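Long-range contacts in uncharacterized ParM protein (Staphylococcus aureus, PDB 3JS6), which is an actin-like plasmid segregation protein that forms filaments, probably to drive plasmid copies apart before the cell divides: residues A[301-305]-A[316-320]; A[185-191]-A[292-298]. All blocks are in the same frame, centred on the assembly; numbering follows the deposited sequence.

In the fold
Both contacts lie on the five-stranded sheet of the domain formed by the second half of the chain, with centres about 9 Å apart. Interaction 2 is its buried part: two neighbouring parallel strands, 185-191 and 293-297, joined by regular backbone hydrogen bonds. Interaction 1 lies nearer the surface, where the first turn of helix 301-311 meets the edge strand 316-317 and the residues after it, mainly through side chains and a water. Strand 293-297 is common ground, since it runs into the helix and pairs with the edge strand. The two contacts also touch directly: a backbone bond probably joins Val296 N to Glu317 O, and His304 meets Phe191 edge to face.

Interaction 1 of 2, residues A[301-305]-A[316-320]; sequences ANIHF and FEKAD
Phe305 and Lys318 lead a packing contact near the protein surface, a helix laid on edge strand 316-317 and the residues that follow it, inside the right-handed beta-alpha-beta unit that runs from strand 293-297 through helix 301-311 to strand 316-317. The methylene CB of Lys318 sits over the centre of the Phe305 ring, 3.7 Å from the ring centroid and 10° off its normal, a well-centred CH-pi contact. With CG anti to the backbone N (chi1 -178°), Phe305 reaches from the helix toward segment 316-320. Its CE2 comes 3.6 Å from the carbonyl carbon of Glu317, while the carbonyl carbon of Phe316 lies at the ring edge, near its plane. A flat ring suits this place because it can lie against both backbone and side chain.

Lysine suits the other side by being apolar along its chain and charged at its end. Extended until a bend at chi4 (-65°), it runs from the Phe305 ring past Ala301, where Lys318 CE lies 3.9 Å from Ala301 CB; the small alanine lets the chain lie close to the helix. At the tip, Asn302 crosses the lysine at about a right angle, its OD1 3.1 Å from Lys318 CE. The ammonium NZ donates to Ala319 O at 3.0 Å, and to a water that also takes a weak bond from Asn302 ND2. Ser322 OG is a further partner of NZ.

Glu317 points away from the helix and forms a salt bridge with Arg293. Beneath the helix, Ala301 and Phe305 rest on Val296 of strand 293-297, and the ring of Phe316 turns off toward Ile294 of that strand and Met278 of helix 263-284.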
ATOM      1  N   ALA A 301      -0.862   9.301  -9.889  1.00 26.55           N
ATOM      2  CA  ALA A 301      -0.300   8.801 -11.132  1.00 25.07           C
ATOM      3  C   ALA A 301      -1.241   8.953 -12.322  1.00 23.50           C
ATOM      4  O   ALA A 301      -0.835   9.443 -13.361  1.00 27.33           O
ATOM      5  CB  ALA A 301       0.120   7.331 -10.995  1.00 16.03           C
ATOM      6  N   ASN A 302      -2.473   8.507 -12.169  1.00 27.32           N
ATOM      7  CA  ASN A 302      -3.446   8.612 -13.252  1.00 39.41           C
ATOM      8  C   ASN A 302      -3.680  10.039 -13.728  1.00 40.07           C
ATOM      9  O   ASN A 302      -3.955  10.282 -14.908  1.00 36.08           O
ATOM     10  CB  ASN A 302      -4.786   8.021 -12.830  1.00 43.16           C
ATOM     11  CG  ASN A 302      -4.852   6.528 -13.043  1.00 53.78           C
ATOM     12  OD1 ASN A 302      -4.649   6.045 -14.157  1.00 56.64           O
ATOM     13  ND2 ASN A 302      -5.139   5.788 -11.978  1.00 52.73           N
ATOM     14  N   ILE A 303      -3.565  10.980 -12.807  1.00 33.20           N
ATOM     15  CA  ILE A 303      -3.808  12.373 -13.127  1.00 35.78           C
ATOM     16  C   ILE A 303      -2.680  12.990 -13.939  1.00 36.59           C
ATOM     17  O   ILE A 303      -2.936  13.724 -14.889  1.00 35.95           O
ATOM     18  CB  ILE A 303      -4.004  13.196 -11.827  1.00 38.54           C
ATOM     19  CG1 ILE A 303      -5.035  12.509 -10.929  1.00 44.14           C
ATOM     20  CG2 ILE A 303      -4.448  14.610 -12.159  1.00 43.31           C
ATOM     21  CD1 ILE A 303      -5.038  13.022  -9.513  1.00 50.43           C
ATOM     22  N   HIS A 304      -1.432  12.670 -13.591  1.00 32.31           N
ATOM     23  CA  HIS A 304      -0.294  13.278 -14.275  1.00 30.68           C
ATOM     24  C   HIS A 304       0.498  12.481 -15.308  1.00 26.89           C
ATOM     25  O   HIS A 304       1.288  13.066 -16.032  1.00 27.00           O
ATOM     26  CB  HIS A 304       0.698  13.804 -13.233  1.00 25.47           C
ATOM     27  CG  HIS A 304       0.050  14.501 -12.079  1.00 34.42           C
ATOM     28  ND1 HIS A 304      -0.851  15.531 -12.245  1.00 34.86           N
ATOM     29  CD2 HIS A 304       0.204  14.344 -10.742  1.00 36.78           C
ATOM     30  CE1 HIS A 304      -1.223  15.978 -11.058  1.00 46.06           C
ATOM     31  NE2 HIS A 304      -0.598  15.276 -10.129  1.00 37.55           N
ATOM     32  N   PHE A 305       0.298  11.167 -15.378  1.00 29.69           N
ATOM     33  CA  PHE A 305       1.061  10.336 -16.317  1.00 32.88           C
ATOM     34  C   PHE A 305       1.032  10.847 -17.769  1.00 31.35           C
ATOM     35  O   PHE A 305       2.063  10.894 -18.451  1.00 27.15           O
ATOM     36  CB  PHE A 305       0.579   8.875 -16.233  1.00 22.82           C
ATOM     37  CG  PHE A 305       1.337   7.941 -17.130  1.00 31.23           C
ATOM     38  CD1 PHE A 305       0.717   7.365 -18.244  1.00 31.84           C
ATOM     39  CD2 PHE A 305       2.687   7.697 -16.911  1.00 20.78           C
ATOM     40  CE1 PHE A 305       1.428   6.568 -19.136  1.00 29.12           C
ATOM     41  CE2 PHE A 305       3.418   6.899 -17.797  1.00 26.09           C
ATOM     42  CZ  PHE A 305       2.786   6.334 -18.920  1.00 26.96           C
ATOM     43  N   PHE A 316       8.966   7.505 -18.893  1.00 21.47           N
ATOM     44  CA  PHE A 316       7.983   7.296 -17.865  1.00 20.37           C
ATOM     45  C   PHE A 316       7.171   6.044 -18.140  1.00 25.95           C
ATOM     46  O   PHE A 316       6.829   5.737 -19.295  1.00 22.13           O
ATOM     47  CB  PHE A 316       7.035   8.494 -17.765  1.00 24.99           C
ATOM     48  CG  PHE A 316       7.699   9.765 -17.311  1.00 34.70           C
ATOM     49  CD1 PHE A 316       8.014  10.766 -18.227  1.00 33.32           C
ATOM     50  CD2 PHE A 316       7.965   9.984 -15.951  1.00 27.15           C
ATOM     51  CE1 PHE A 316       8.576  11.975 -17.802  1.00 33.66           C
ATOM     52  CE2 PHE A 316       8.525  11.188 -15.519  1.00 37.91           C
ATOM     53  CZ  PHE A 316       8.830  12.191 -16.452  1.00 27.84           C
ATOM     54  N   GLU A 317       6.839   5.330 -17.073  1.00 17.77           N
ATOM     55  CA  GLU A 317       6.031   4.134 -17.222  1.00 19.51           C
ATOM     56  C   GLU A 317       4.995   4.089 -16.106  1.00 19.98           C
ATOM     57  O   GLU A 317       5.234   4.583 -15.007  1.00 22.34           O
ATOM     58  CB  GLU A 317       6.923   2.890 -17.158  1.00 20.60           C
ATOM     59  CG  GLU A 317       6.118   1.572 -17.212  1.00 24.89           C
ATOM     60  CD  GLU A 317       6.998   0.346 -17.170  1.00 30.13           C
ATOM     61  OE1 GLU A 317       6.449  -0.774 -17.219  1.00 26.06           O
ATOM     62  OE2 GLU A 317       8.236   0.501 -17.084  1.00 28.47           O
ATOM     63  N   LYS A 318       3.838   3.496 -16.368  1.00 18.26           N
ATOM     64  CA  LYS A 318       2.814   3.385 -15.339  1.00 23.07           C
ATOM     65  C   LYS A 318       2.248   1.980 -15.396  1.00 28.53           C
ATOM     66  O   LYS A 318       2.142   1.402 -16.485  1.00 25.88           O
ATOM     67  CB  LYS A 318       1.661   4.372 -15.594  1.00 22.34           C
ATOM     68  CG  LYS A 318       0.583   4.365 -14.493  1.00 44.16           C
ATOM     69  CD  LYS A 318      -0.683   5.129 -14.921  1.00 33.21           C
ATOM     70  CE  LYS A 318      -1.689   5.263 -13.765  1.00 47.76           C
ATOM     71  NZ  LYS A 318      -2.275   3.965 -13.265  1.00 39.83           N
ATOM     72  N   ALA A 319       1.865   1.445 -14.237  1.00 24.34           N
ATOM     73  CA  ALA A 319       1.242   0.124 -14.172  1.00 26.25           C
ATOM     74  C   ALA A 319      -0.262   0.327 -13.975  1.00 30.78           C
ATOM     75  O   ALA A 319      -0.677   1.378 -13.489  1.00 37.46           O
ATOM     76  CB  ALA A 319       1.815  -0.669 -12.986  1.00 32.30           C
ATOM     77  N   ASP A 320      -1.084  -0.657 -14.347  1.00 37.20           N
ATOM     78  CA  ASP A 320      -2.536  -0.544 -14.124  1.00 35.15           C
ATOM     79  C   ASP A 320      -2.777  -0.775 -12.630  1.00 35.74           C
ATOM     80  O   ASP A 320      -1.989  -1.449 -11.983  1.00 38.60           O
ATOM     81  CB  ASP A 320      -3.316  -1.603 -14.908  1.00 43.12           C
ATOM     82  CG  ASP A 320      -3.584  -1.196 -16.349  1.00 54.35           C
ATOM     83  OD1 ASP A 320      -4.134  -0.094 -16.573  1.00 50.71           O
ATOM     84  OD2 ASP A 320      -3.251  -1.991 -17.257  1.00 57.08           O
TER
HETATM   85  O   HOH W   1      -4.011   3.399 -10.971  1.00 43.38           O

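Interaction 2 of 2, residues A[185-191]-A[292-298]; sequences KYSVLDF and DRIIVTG
Backbone hydrogen bonds join strands 185-191 and 293-297 in parallel register, from Ser187 beside Ile294 to Asp190 beside Thr297. Ser187 and Leu189 each use both N-H and C=O toward the partner strand; the bond from Leu189 N to Ile295 O is 2.7 Å long. Just ahead of the regular pairing, Lys185 N donates to Asp292 OD2 (2.7 Å) on the anti side and 35° out of the carboxylate plane, and Asp292 N returns a bond to Lys185 O.

Strand 185-191 is the middle strand of the five, and 293-297 lies between it and edge strand 316-317, in the 3-2-1-4-5 order of the actin-like fold. At the far end, Gly298 (phi 94°) packs its CA 3.4 Å from Phe191 O and 3.3 Å from Asp190 OD2, a tight place that suits a residue without a side chain.

Among apolar pairs, Leu189 CB meets Ile294 CG2 at 3.8 Å. Leu189 and Ile294 lie under helix 263-284, and Val296 under helix 301-311. Val296 CG1 also touches the Phe191 ring edge. On the face toward helix 162-169, Val188 CG1 packs on Thr297 CG2 (3.8 Å).

Tyr186, CG anti to its carbonyl carbon (chi1 -64°), sets CD2 3.5 Å from Arg293 CB. Its ring receives a CH-pi contact from Asp292 CB, 4.2 Å from the centroid.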
ATOM      1  N   LYS A 185      19.460   2.317 -13.788  1.00 24.16           N
ATOM      2  CA  LYS A 185      19.090   3.390 -12.874  1.00 28.33           C
ATOM      3  C   LYS A 185      17.596   3.619 -13.063  1.00 30.60           C
ATOM      4  O   LYS A 185      17.121   3.845 -14.187  1.00 26.44           O
ATOM      5  CB  LYS A 185      19.876   4.651 -13.204  1.00 29.62           C
ATOM      6  CG  LYS A 185      19.680   5.781 -12.227  1.00 33.02           C
ATOM      7  CD  LYS A 185      20.776   6.817 -12.414  1.00 43.43           C
ATOM      8  CE  LYS A 185      20.520   8.067 -11.601  1.00 32.26           C
ATOM      9  NZ  LYS A 185      21.706   8.961 -11.615  1.00 41.74           N
ATOM     10  N   TYR A 186      16.853   3.532 -11.968  1.00 23.13           N
ATOM     11  CA  TYR A 186      15.403   3.681 -12.037  1.00 17.85           C
ATOM     12  C   TYR A 186      14.925   4.553 -10.926  1.00 22.04           C
ATOM     13  O   TYR A 186      15.508   4.552  -9.846  1.00 24.72           O
ATOM     14  CB  TYR A 186      14.710   2.326 -11.869  1.00 25.35           C
ATOM     15  CG  TYR A 186      14.999   1.349 -12.969  1.00 27.54           C
ATOM     16  CD1 TYR A 186      16.249   0.758 -13.080  1.00 31.43           C
ATOM     17  CD2 TYR A 186      14.036   1.056 -13.936  1.00 22.98           C
ATOM     18  CE1 TYR A 186      16.540  -0.109 -14.137  1.00 36.81           C
ATOM     19  CE2 TYR A 186      14.315   0.197 -14.994  1.00 27.27           C
ATOM     20  CZ  TYR A 186      15.569  -0.380 -15.085  1.00 29.84           C
ATOM     21  OH  TYR A 186      15.864  -1.232 -16.118  1.00 46.03           O
ATOM     22  N   SER A 187      13.833   5.267 -11.167  1.00 18.18           N
ATOM     23  CA  SER A 187      13.294   6.100 -10.121  1.00 20.46           C
ATOM     24  C   SER A 187      11.824   5.810  -9.999  1.00 24.51           C
ATOM     25  O   SER A 187      11.149   5.468 -10.974  1.00 29.25           O
ATOM     26  CB  SER A 187      13.519   7.584 -10.423  1.00 29.79           C
ATOM     27  OG  SER A 187      14.900   7.914 -10.365  1.00 23.80           O
ATOM     28  N   VAL A 188      11.348   5.882  -8.776  1.00 18.63           N
ATOM     29  CA  VAL A 188       9.938   5.680  -8.505  1.00 20.93           C
ATOM     30  C   VAL A 188       9.438   7.059  -8.112  1.00 27.09           C
ATOM     31  O   VAL A 188       9.916   7.621  -7.123  1.00 20.96           O
ATOM     32  CB  VAL A 188       9.706   4.728  -7.328  1.00 22.49           C
ATOM     33  CG1 VAL A 188       8.177   4.629  -7.033  1.00 24.59           C
ATOM     34  CG2 VAL A 188      10.289   3.358  -7.652  1.00 21.79           C
ATOM     35  N   LEU A 189       8.509   7.591  -8.907  1.00 23.66           N
ATOM     36  CA  LEU A 189       7.903   8.910  -8.711  1.00 22.98           C
ATOM     37  C   LEU A 189       6.485   8.679  -8.174  1.00 25.02           C
ATOM     38  O   LEU A 189       5.554   8.366  -8.926  1.00 22.31           O
ATOM     39  CB  LEU A 189       7.882   9.663 -10.065  1.00 18.82           C
ATOM     40  CG  LEU A 189       7.032  10.939 -10.149  1.00 20.71           C
ATOM     41  CD1 LEU A 189       7.505  11.927  -9.093  1.00 29.06           C
ATOM     42  CD2 LEU A 189       7.124  11.557 -11.550  1.00 19.84           C
ATOM     43  N   ASP A 190       6.328   8.838  -6.862  1.00 17.55           N
ATOM     44  CA  ASP A 190       5.067   8.566  -6.173  1.00 20.38           C
ATOM     45  C   ASP A 190       4.241   9.821  -5.797  1.00 27.81           C
ATOM     46  O   ASP A 190       4.587  10.536  -4.860  1.00 27.59           O
ATOM     47  CB  ASP A 190       5.431   7.746  -4.919  1.00 17.91           C
ATOM     48  CG  ASP A 190       4.234   7.258  -4.143  1.00 32.58           C
ATOM     49  OD1 ASP A 190       4.456   6.389  -3.278  1.00 40.19           O
ATOM     50  OD2 ASP A 190       3.091   7.723  -4.365  1.00 40.10           O
ATOM     51  N   PHE A 191       3.156  10.070  -6.529  1.00 21.80           N
ATOM     52  CA  PHE A 191       2.274  11.212  -6.263  1.00 27.97           C
ATOM     53  C   PHE A 191       1.278  10.829  -5.173  1.00 25.82           C
ATOM     54  O   PHE A 191       0.243  10.223  -5.450  1.00 30.09           O
ATOM     55  CB  PHE A 191       1.515  11.626  -7.533  1.00 24.98           C
ATOM     56  CG  PHE A 191       2.385  12.253  -8.577  1.00 28.21           C
ATOM     57  CD1 PHE A 191       2.829  11.510  -9.671  1.00 26.54           C
ATOM     58  CD2 PHE A 191       2.776  13.584  -8.462  1.00 27.04           C
ATOM     59  CE1 PHE A 191       3.642  12.076 -10.630  1.00 29.03           C
ATOM     60  CE2 PHE A 191       3.602  14.178  -9.424  1.00 24.57           C
ATOM     61  CZ  PHE A 191       4.036  13.428 -10.509  1.00 35.45           C
ATOM     62  N   ASP A 292      16.981   4.982 -16.784  1.00 38.30           N
ATOM     63  CA  ASP A 292      16.383   3.960 -17.644  1.00 32.78           C
ATOM     64  C   ASP A 292      14.865   3.957 -17.608  1.00 33.23           C
ATOM     65  O   ASP A 292      14.221   3.616 -18.592  1.00 28.25           O
ATOM     66  CB  ASP A 292      16.925   2.584 -17.271  1.00 37.84           C
ATOM     67  CG  ASP A 292      18.435   2.519 -17.386  1.00 45.86           C
ATOM     68  OD1 ASP A 292      18.956   3.012 -18.408  1.00 52.28           O
ATOM     69  OD2 ASP A 292      19.101   1.984 -16.469  1.00 37.25           O
ATOM     70  N   ARG A 293      14.290   4.327 -16.471  1.00 19.14           N
ATOM     71  CA  ARG A 293      12.828   4.369 -16.355  1.00 24.31           C
ATOM     72  C   ARG A 293      12.432   5.097 -15.080  1.00 19.08           C
ATOM     73  O   ARG A 293      13.139   5.069 -14.076  1.00 21.75           O
ATOM     74  CB  ARG A 293      12.249   2.943 -16.300  1.00 23.59           C
ATOM     75  CG  ARG A 293      10.796   2.768 -16.804  1.00 24.59           C
ATOM     76  CD  ARG A 293      10.713   2.925 -18.345  1.00 24.36           C
ATOM     77  NE  ARG A 293      11.639   2.025 -19.044  1.00 24.88           N
ATOM     78  CZ  ARG A 293      11.430   0.724 -19.252  1.00 38.82           C
ATOM     79  NH1 ARG A 293      10.312   0.141 -18.833  1.00 28.68           N
ATOM     80  NH2 ARG A 293      12.362  -0.009 -19.850  1.00 33.61           N
ATOM     81  N   ILE A 294      11.298   5.758 -15.136  1.00 21.69           N
ATOM     82  CA  ILE A 294      10.751   6.433 -13.983  1.00 21.72           C
ATOM     83  C   ILE A 294       9.356   5.852 -13.920  1.00 20.02           C
ATOM     84  O   ILE A 294       8.553   6.018 -14.855  1.00 23.34           O
ATOM     85  CB  ILE A 294      10.672   7.966 -14.201  1.00 24.12           C
ATOM     86  CG1 ILE A 294      12.084   8.560 -14.287  1.00 27.69           C
ATOM     87  CG2 ILE A 294       9.870   8.583 -13.097  1.00 24.78           C
ATOM     88  CD1 ILE A 294      12.114  10.022 -14.777  1.00 29.14           C
ATOM     89  N   ILE A 295       9.067   5.136 -12.843  1.00 17.95           N
ATOM     90  CA  ILE A 295       7.762   4.527 -12.664  1.00 15.53           C
ATOM     91  C   ILE A 295       6.928   5.578 -11.947  1.00 25.20           C
ATOM     92  O   ILE A 295       7.339   6.119 -10.906  1.00 24.71           O
ATOM     93  CB  ILE A 295       7.881   3.238 -11.794  1.00 16.34           C
ATOM     94  CG1 ILE A 295       8.541   2.108 -12.596  1.00 27.52           C
ATOM     95  CG2 ILE A 295       6.530   2.735 -11.398  1.00 18.15           C
ATOM     96  CD1 ILE A 295      10.000   2.109 -12.609  1.00 32.28           C
ATOM     97  N   VAL A 296       5.773   5.890 -12.518  1.00 20.08           N
ATOM     98  CA  VAL A 296       4.886   6.902 -11.949  1.00 19.92           C
ATOM     99  C   VAL A 296       3.844   6.141 -11.186  1.00 21.61           C
ATOM    100  O   VAL A 296       3.125   5.343 -11.772  1.00 19.92           O
ATOM    101  CB  VAL A 296       4.229   7.712 -13.073  1.00 23.82           C
ATOM    102  CG1 VAL A 296       3.387   8.844 -12.503  1.00 21.87           C
ATOM    103  CG2 VAL A 296       5.325   8.241 -13.995  1.00 27.62           C
ATOM    104  N   THR A 297       3.754   6.376  -9.880  1.00 15.28           N
ATOM    105  CA  THR A 297       2.789   5.646  -9.055  1.00 18.50           C
ATOM    106  C   THR A 297       2.070   6.593  -8.065  1.00 26.30           C
ATOM    107  O   THR A 297       2.262   7.809  -8.115  1.00 25.81           O
ATOM    108  CB  THR A 297       3.524   4.491  -8.308  1.00 22.30           C
ATOM    109  OG1 THR A 297       2.571   3.584  -7.761  1.00 20.50           O
ATOM    110  CG2 THR A 297       4.416   5.031  -7.191  1.00 19.02           C
ATOM    111  N   GLY A 298       1.233   6.047  -7.191  1.00 21.79           N
ATOM    112  CA  GLY A 298       0.519   6.897  -6.242  1.00 25.64           C
ATOM    113  C   GLY A 298      -0.858   7.291  -6.746  1.00 24.76           C
ATOM    114  O   GLY A 298      -1.157   7.146  -7.930  1.00 22.98           O
TER